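Local coordinates for protein bacterioferritin (Mycobacterium smegmatis str. MC2 155, PDB 3BKN) that probably stores iron, oxidising ferrous ions with dioxygen at a di-nuclear centre and laying down ferric mineral inside a hollow 24-subunit shell, at residues 6-11 against 63-68; 29-34 against 79-84. One frame throughout, in Å; residues are numbered along the deposited sequence.

Interaction 1. Residues 6-11 against 63-68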
loop_
_atom_site.group_PDB
_atom_site.type_symbol
_atom_site.label_atom_id
_atom_site.label_comp_id
_atom_site.label_asym_id
_atom_site.label_seq_id
_atom_site.Cartn_x
_atom_site.Cartn_y
_atom_site.Cartn_z
ATOM N N ASP A 6 27.557 -23.566 -50.585
ATOM C CA ASP A 6 26.429 -24.496 -50.656
ATOM C C ASP A 6 25.434 -24.296 -49.516
ATOM O O ASP A 6 24.227 -24.364 -49.708
ATOM C CB ASP A 6 26.944 -25.925 -50.749
ATOM C CG ASP A 6 27.480 -26.249 -52.165
ATOM O OD1 ASP A 6 26.761 -25.889 -53.142
ATOM O OD2 ASP A 6 28.595 -26.832 -52.319
ATOM N N VAL A 7 25.948 -24.004 -48.336
ATOM C CA VAL A 7 25.132 -23.638 -47.197
ATOM C C VAL A 7 24.355 -22.357 -47.462
ATOM O O VAL A 7 23.169 -22.279 -47.095
ATOM C CB VAL A 7 25.983 -23.508 -45.912
ATOM C CG1 VAL A 7 25.209 -22.792 -44.815
ATOM C CG2 VAL A 7 26.476 -24.892 -45.457
ATOM N N LEU A 8 24.988 -21.357 -48.090
ATOM C CA LEU A 8 24.300 -20.081 -48.334
ATOM C C LEU A 8 23.245 -20.249 -49.427
ATOM O O LEU A 8 22.185 -19.662 -49.333
ATOM C CB LEU A 8 25.258 -18.954 -48.662
ATOM C CG LEU A 8 26.215 -18.543 -47.541
ATOM C CD1 LEU A 8 27.499 -17.988 -48.129
ATOM C CD2 LEU A 8 25.601 -17.574 -46.527
ATOM N N LYS A 9 23.515 -21.080 -50.441
ATOM C CA LYS A 9 22.478 -21.475 -51.381
ATOM C C LYS A 9 21.287 -22.052 -50.649
ATOM O O LYS A 9 20.150 -21.699 -50.939
ATOM C CB LYS A 9 22.967 -22.521 -52.345
ATOM C CG LYS A 9 23.605 -21.963 -53.595
ATOM C CD LYS A 9 24.069 -23.122 -54.519
ATOM C CE LYS A 9 25.447 -22.854 -55.096
ATOM N NZ LYS A 9 25.731 -23.786 -56.219
ATOM N N LEU A 10 21.545 -22.947 -49.703
ATOM C CA LEU A 10 20.465 -23.596 -48.971
ATOM C C LEU A 10 19.692 -22.595 -48.089
ATOM O O LEU A 10 18.479 -22.517 -48.134
ATOM C CB LEU A 10 21.021 -24.767 -48.155
ATOM C CG LEU A 10 20.058 -25.365 -47.139
ATOM C CD1 LEU A 10 18.911 -26.172 -47.782
ATOM C CD2 LEU A 10 20.891 -26.251 -46.252
ATOM N N LEU A 11 20.411 -21.806 -47.298
ATOM C CA LEU A 11 19.774 -20.763 -46.522
ATOM C C LEU A 11 18.904 -19.824 -47.360
ATOM O O LEU A 11 17.798 -19.440 -46.986
ATOM C CB LEU A 11 20.821 -19.979 -45.756
ATOM C CG LEU A 11 21.576 -20.773 -44.702
ATOM C CD1 LEU A 11 22.609 -19.898 -44.231
ATOM C CD2 LEU A 11 20.759 -21.206 -43.508
ATOM N N LEU A 63 23.633 -12.946 -43.479
ATOM C CA LEU A 63 24.448 -11.732 -43.379
ATOM C C LEU A 63 25.741 -11.976 -42.621
ATOM O O LEU A 63 26.800 -11.578 -43.057
ATOM C CB LEU A 63 23.628 -10.619 -42.712
ATOM C CG LEU A 63 22.632 -10.030 -43.703
ATOM C CD1 LEU A 63 21.729 -9.111 -42.968
ATOM C CD2 LEU A 63 23.365 -9.339 -44.909
ATOM N N LEU A 64 25.643 -12.670 -41.508
ATOM C CA LEU A 64 26.801 -13.030 -40.724
ATOM C C LEU A 64 27.806 -13.857 -41.570
ATOM O O LEU A 64 29.017 -13.734 -41.391
ATOM C CB LEU A 64 26.335 -13.744 -39.446
ATOM C CG LEU A 64 27.370 -13.996 -38.377
ATOM C CD1 LEU A 64 26.747 -14.515 -37.041
ATOM C CD2 LEU A 64 28.403 -14.982 -38.957
ATOM N N LEU A 65 27.315 -14.659 -42.517
ATOM C CA LEU A 65 28.195 -15.466 -43.349
ATOM C C LEU A 65 28.587 -14.733 -44.642
ATOM O O LEU A 65 29.109 -15.344 -45.581
ATOM C CB LEU A 65 27.553 -16.837 -43.625
ATOM C CG LEU A 65 27.323 -17.817 -42.448
ATOM C CD1 LEU A 65 26.729 -19.185 -42.856
ATOM C CD2 LEU A 65 28.567 -18.040 -41.599
ATOM N N ASP A 66 28.345 -13.424 -44.668
ATOM C CA ASP A 66 28.637 -12.508 -45.790
ATOM C C ASP A 66 27.990 -12.874 -47.065
ATOM O O ASP A 66 28.591 -12.674 -48.110
ATOM C CB ASP A 66 30.111 -12.366 -46.112
ATOM C CG ASP A 66 30.861 -11.578 -45.085
ATOM O OD1 ASP A 66 30.260 -10.866 -44.243
ATOM O OD2 ASP A 66 32.093 -11.685 -45.111
ATOM N N GLY A 67 26.786 -13.431 -46.989
ATOM C CA GLY A 67 25.986 -13.778 -48.166
ATOM C C GLY A 67 25.030 -12.659 -48.471
ATOM O O GLY A 67 25.001 -11.625 -47.778
ATOM N N LEU A 68 24.265 -12.850 -49.536
ATOM C CA LEU A 68 23.254 -11.877 -49.950
ATOM C C LEU A 68 21.861 -12.475 -49.779
ATOM O O LEU A 68 21.456 -13.384 -50.542
ATOM C CB LEU A 68 23.444 -11.536 -51.396
ATOM C CG LEU A 68 24.741 -10.818 -51.694
ATOM C CD1 LEU A 68 25.454 -11.571 -52.834
ATOM C CD2 LEU A 68 24.454 -9.330 -52.005
#
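L65 and G67 belong to the Schellman motif that ends helix 38-64, and L8 of helix 5-34 packs against both. The motif is defined by two bonds, G67 N to I62 O and D66 N to L63 O, the latter 2.9 Å long. D66 is the C-prime residue, with a positive phi of 58° that turns the chain out of the helix, its side chain starting away from helix 5-34. L65, one residue earlier, directs its apolar side chain toward that helix instead. The central touch is between L8 CD2 and L65 CB, at 3.6 Å, the two leucines crossing obliquely. L8 CG stands beside its own backbone N (chi1 -65°), which carries the two methyls across to the turn: CD1 lies 4.0 Å from L65 O, and CD2 also reaches G67 CA at 4.2 Å. Glycine suits this spot because it brings no side chain between the backbone and L8. Looser apolar contacts extend the patch along one side of the helix, where V7 CG1 and L11 CD1 each lie 4.4 Å from L65 CD1. Branched aliphatic residues fill such a surface without leaving polar groups to satisfy. V7 and L65 also pack on S116 at the start of helix 114-144, while L11 meets L120 of that helix and R61 and I62 of helix 38-64.

Interaction 2. Residues 29-34 against 79-84; sequences SKMQDN and VGQTLR
V79 sends its CG1 against the sulfur of M31, 3.8 Å from SD, the two side chains crossing at about a right angle. CG1 stands opposite the backbone N (chi1 180°), the placing that brings it to the thioether. At G80 the backbone itself is the partner: M31 CE lies 3.5 Å from G80 O, a carbonyl whose polar bond is supplied by Q86 NE2. The methionine suits this uneven surface because its flexible chain bends at the last torsion (chi3 76°), setting the methyl beside the G80 carbonyl. Q81 starts away from the helix but folds back, its OE1 4.1 Å from M31 CE, while its NE2 makes a weak bond to V79 O. T82 points away; it is the N-cap of helix 83-110, with OG1 bonded to E85 N. L83, in the first turn, places CD2 3.7 Å from Q32 CG. Here glutamine serves twice: its aliphatic part meets the leucine, and its buried amide is held by neighbours, OE1 by T44 OG1 and NE2 by Q86 OE1. Q86 thus links Q32 to G80. R84 turns to helix 114-144, forming a salt bridge with D142. A long connection entering a capped third helix beside the end of the first is the crossover of the ferritin four-helix bundle.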
loop_
_atom_site.group_PDB
_atom_site.type_symbol
_atom_site.label_atom_id
_atom_site.label_comp_id
_atom_site.label_asym_id
_atom_site.label_seq_id
_atom_site.Cartn_x
_atom_site.Cartn_y
_atom_site.Cartn_z
ATOM N N SER A 29 -5.192 -15.749 -43.499
ATOM C CA SER A 29 -5.802 -15.279 -42.249
ATOM C C SER A 29 -6.764 -14.123 -42.551
ATOM O O SER A 29 -7.865 -14.095 -42.002
ATOM C CB SER A 29 -4.750 -14.885 -41.205
ATOM O OG SER A 29 -4.331 -13.550 -41.415
ATOM N N LYS A 30 -6.382 -13.197 -43.437
ATOM C CA LYS A 30 -7.270 -12.080 -43.830
ATOM C C LYS A 30 -8.522 -12.559 -44.508
ATOM O O LYS A 30 -9.594 -12.042 -44.238
ATOM C CB LYS A 30 -6.556 -11.133 -44.778
ATOM C CG LYS A 30 -5.581 -10.247 -44.082
ATOM C CD LYS A 30 -6.238 -9.661 -42.857
ATOM C CE LYS A 30 -5.560 -8.421 -42.449
ATOM N NZ LYS A 30 -6.296 -7.719 -41.359
ATOM N N MET A 31 -8.387 -13.552 -45.395
ATOM C CA MET A 31 -9.537 -14.157 -46.057
ATOM C C MET A 31 -10.440 -14.860 -45.074
ATOM O O MET A 31 -11.663 -14.733 -45.146
ATOM C CB MET A 31 -9.092 -15.127 -47.123
ATOM C CG MET A 31 -8.482 -14.470 -48.348
ATOM S SD MET A 31 -7.856 -15.715 -49.500
ATOM C CE MET A 31 -9.416 -16.279 -50.223
ATOM N N GLN A 32 -9.835 -15.600 -44.155
ATOM C CA GLN A 32 -10.569 -16.235 -43.085
ATOM C C GLN A 32 -11.356 -15.234 -42.239
ATOM O O GLN A 32 -12.515 -15.483 -41.921
ATOM C CB GLN A 32 -9.625 -17.034 -42.227
ATOM C CG GLN A 32 -9.313 -18.392 -42.810
ATOM C CD GLN A 32 -8.047 -19.024 -42.238
ATOM O OE1 GLN A 32 -7.598 -18.716 -41.133
ATOM N NE2 GLN A 32 -7.479 -19.907 -42.990
ATOM N N ASP A 33 -10.743 -14.108 -41.881
ATOM C CA ASP A 33 -11.480 -13.026 -41.199
ATOM C C ASP A 33 -12.676 -12.533 -41.995
ATOM O O ASP A 33 -13.749 -12.379 -41.440
ATOM C CB ASP A 33 -10.598 -11.824 -40.957
ATOM C CG ASP A 33 -10.277 -11.608 -39.501
ATOM O OD1 ASP A 33 -11.196 -11.576 -38.635
ATOM O OD2 ASP A 33 -9.066 -11.412 -39.248
ATOM N N ASN A 34 -12.473 -12.253 -43.285
ATOM C CA ASN A 34 -13.554 -11.793 -44.158
ATOM C C ASN A 34 -14.705 -12.746 -44.369
ATOM O O ASN A 34 -15.803 -12.318 -44.759
ATOM C CB ASN A 34 -13.040 -11.415 -45.520
ATOM C CG ASN A 34 -13.000 -9.956 -45.683
ATOM O OD1 ASN A 34 -13.861 -9.366 -46.365
ATOM N ND2 ASN A 34 -12.034 -9.312 -44.994
ATOM N N VAL A 79 -3.523 -20.029 -53.140
ATOM C CA VAL A 79 -4.517 -19.243 -52.415
ATOM C C VAL A 79 -5.770 -20.087 -52.394
ATOM O O VAL A 79 -6.427 -20.193 -53.420
ATOM C CB VAL A 79 -4.799 -17.884 -53.173
ATOM C CG1 VAL A 79 -5.842 -17.045 -52.446
ATOM C CG2 VAL A 79 -3.497 -17.109 -53.373
ATOM N N GLY A 80 -6.104 -20.714 -51.277
ATOM C CA GLY A 80 -7.292 -21.572 -51.271
ATOM C C GLY A 80 -8.596 -20.777 -51.269
ATOM O O GLY A 80 -8.650 -19.658 -50.737
ATOM N N GLN A 81 -9.658 -21.329 -51.854
ATOM C CA GLN A 81 -10.959 -20.648 -51.793
ATOM C C GLN A 81 -11.922 -21.259 -50.762
ATOM O O GLN A 81 -13.073 -20.891 -50.723
ATOM C CB GLN A 81 -11.662 -20.531 -53.164
ATOM C CG GLN A 81 -10.797 -20.063 -54.345
ATOM C CD GLN A 81 -10.131 -18.677 -54.143
ATOM O OE1 GLN A 81 -10.798 -17.654 -53.861
ATOM N NE2 GLN A 81 -8.812 -18.644 -54.307
ATOM N N THR A 82 -11.449 -22.193 -49.937
ATOM C CA THR A 82 -12.255 -22.786 -48.826
ATOM C C THR A 82 -11.305 -23.061 -47.657
ATOM O O THR A 82 -10.088 -23.072 -47.839
ATOM C CB THR A 82 -12.976 -24.139 -49.222
ATOM O OG1 THR A 82 -12.032 -25.221 -49.242
ATOM C CG2 THR A 82 -13.650 -24.048 -50.585
ATOM N N LEU A 83 -11.835 -23.290 -46.460
ATOM C CA LEU A 83 -10.957 -23.609 -45.334
ATOM C C LEU A 83 -10.108 -24.851 -45.584
ATOM O O LEU A 83 -8.903 -24.829 -45.315
ATOM C CB LEU A 83 -11.728 -23.776 -44.039
ATOM C CG LEU A 83 -12.410 -22.518 -43.572
ATOM C CD1 LEU A 83 -13.225 -22.811 -42.301
ATOM C CD2 LEU A 83 -11.380 -21.422 -43.354
ATOM N N ARG A 84 -10.744 -25.922 -46.085
ATOM C CA ARG A 84 -10.040 -27.190 -46.388
ATOM C C ARG A 84 -8.916 -26.936 -47.392
ATOM O O ARG A 84 -7.782 -27.369 -47.158
ATOM C CB ARG A 84 -11.015 -28.316 -46.828
ATOM C CG ARG A 84 -10.343 -29.504 -47.489
ATOM C CD ARG A 84 -11.247 -30.727 -47.758
ATOM N NE ARG A 84 -11.277 -31.692 -46.651
ATOM C CZ ARG A 84 -12.332 -31.838 -45.849
ATOM N NH1 ARG A 84 -13.421 -31.097 -46.046
ATOM N NH2 ARG A 84 -12.339 -32.720 -44.861
#

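How the interactions relate
Interactions 1 and 2 lie near the two ends of the same long helix, 5-34, with centres 34 Å apart on opposite sides of the chain's centre. Both are mainly buried, and in each a helix meets a boundary between helix and loop. The boundaries differ: 63-68 is where helix 38-64 stops, 79-84 where helix 83-110 begins, so the two contacts bracket the long crossover between them. Interaction 1 is almost wholly aliphatic. Interaction 2 adds a thioether, a backbone carbonyl and amide-bearing side chains to its aliphatic contacts, with polar bonds to flanking residues. Both also adjoin the same neighbouring subunit: L63 packs on N34 of that subunit, and K30 forms salt bridges with E56 and D60 of that subunit.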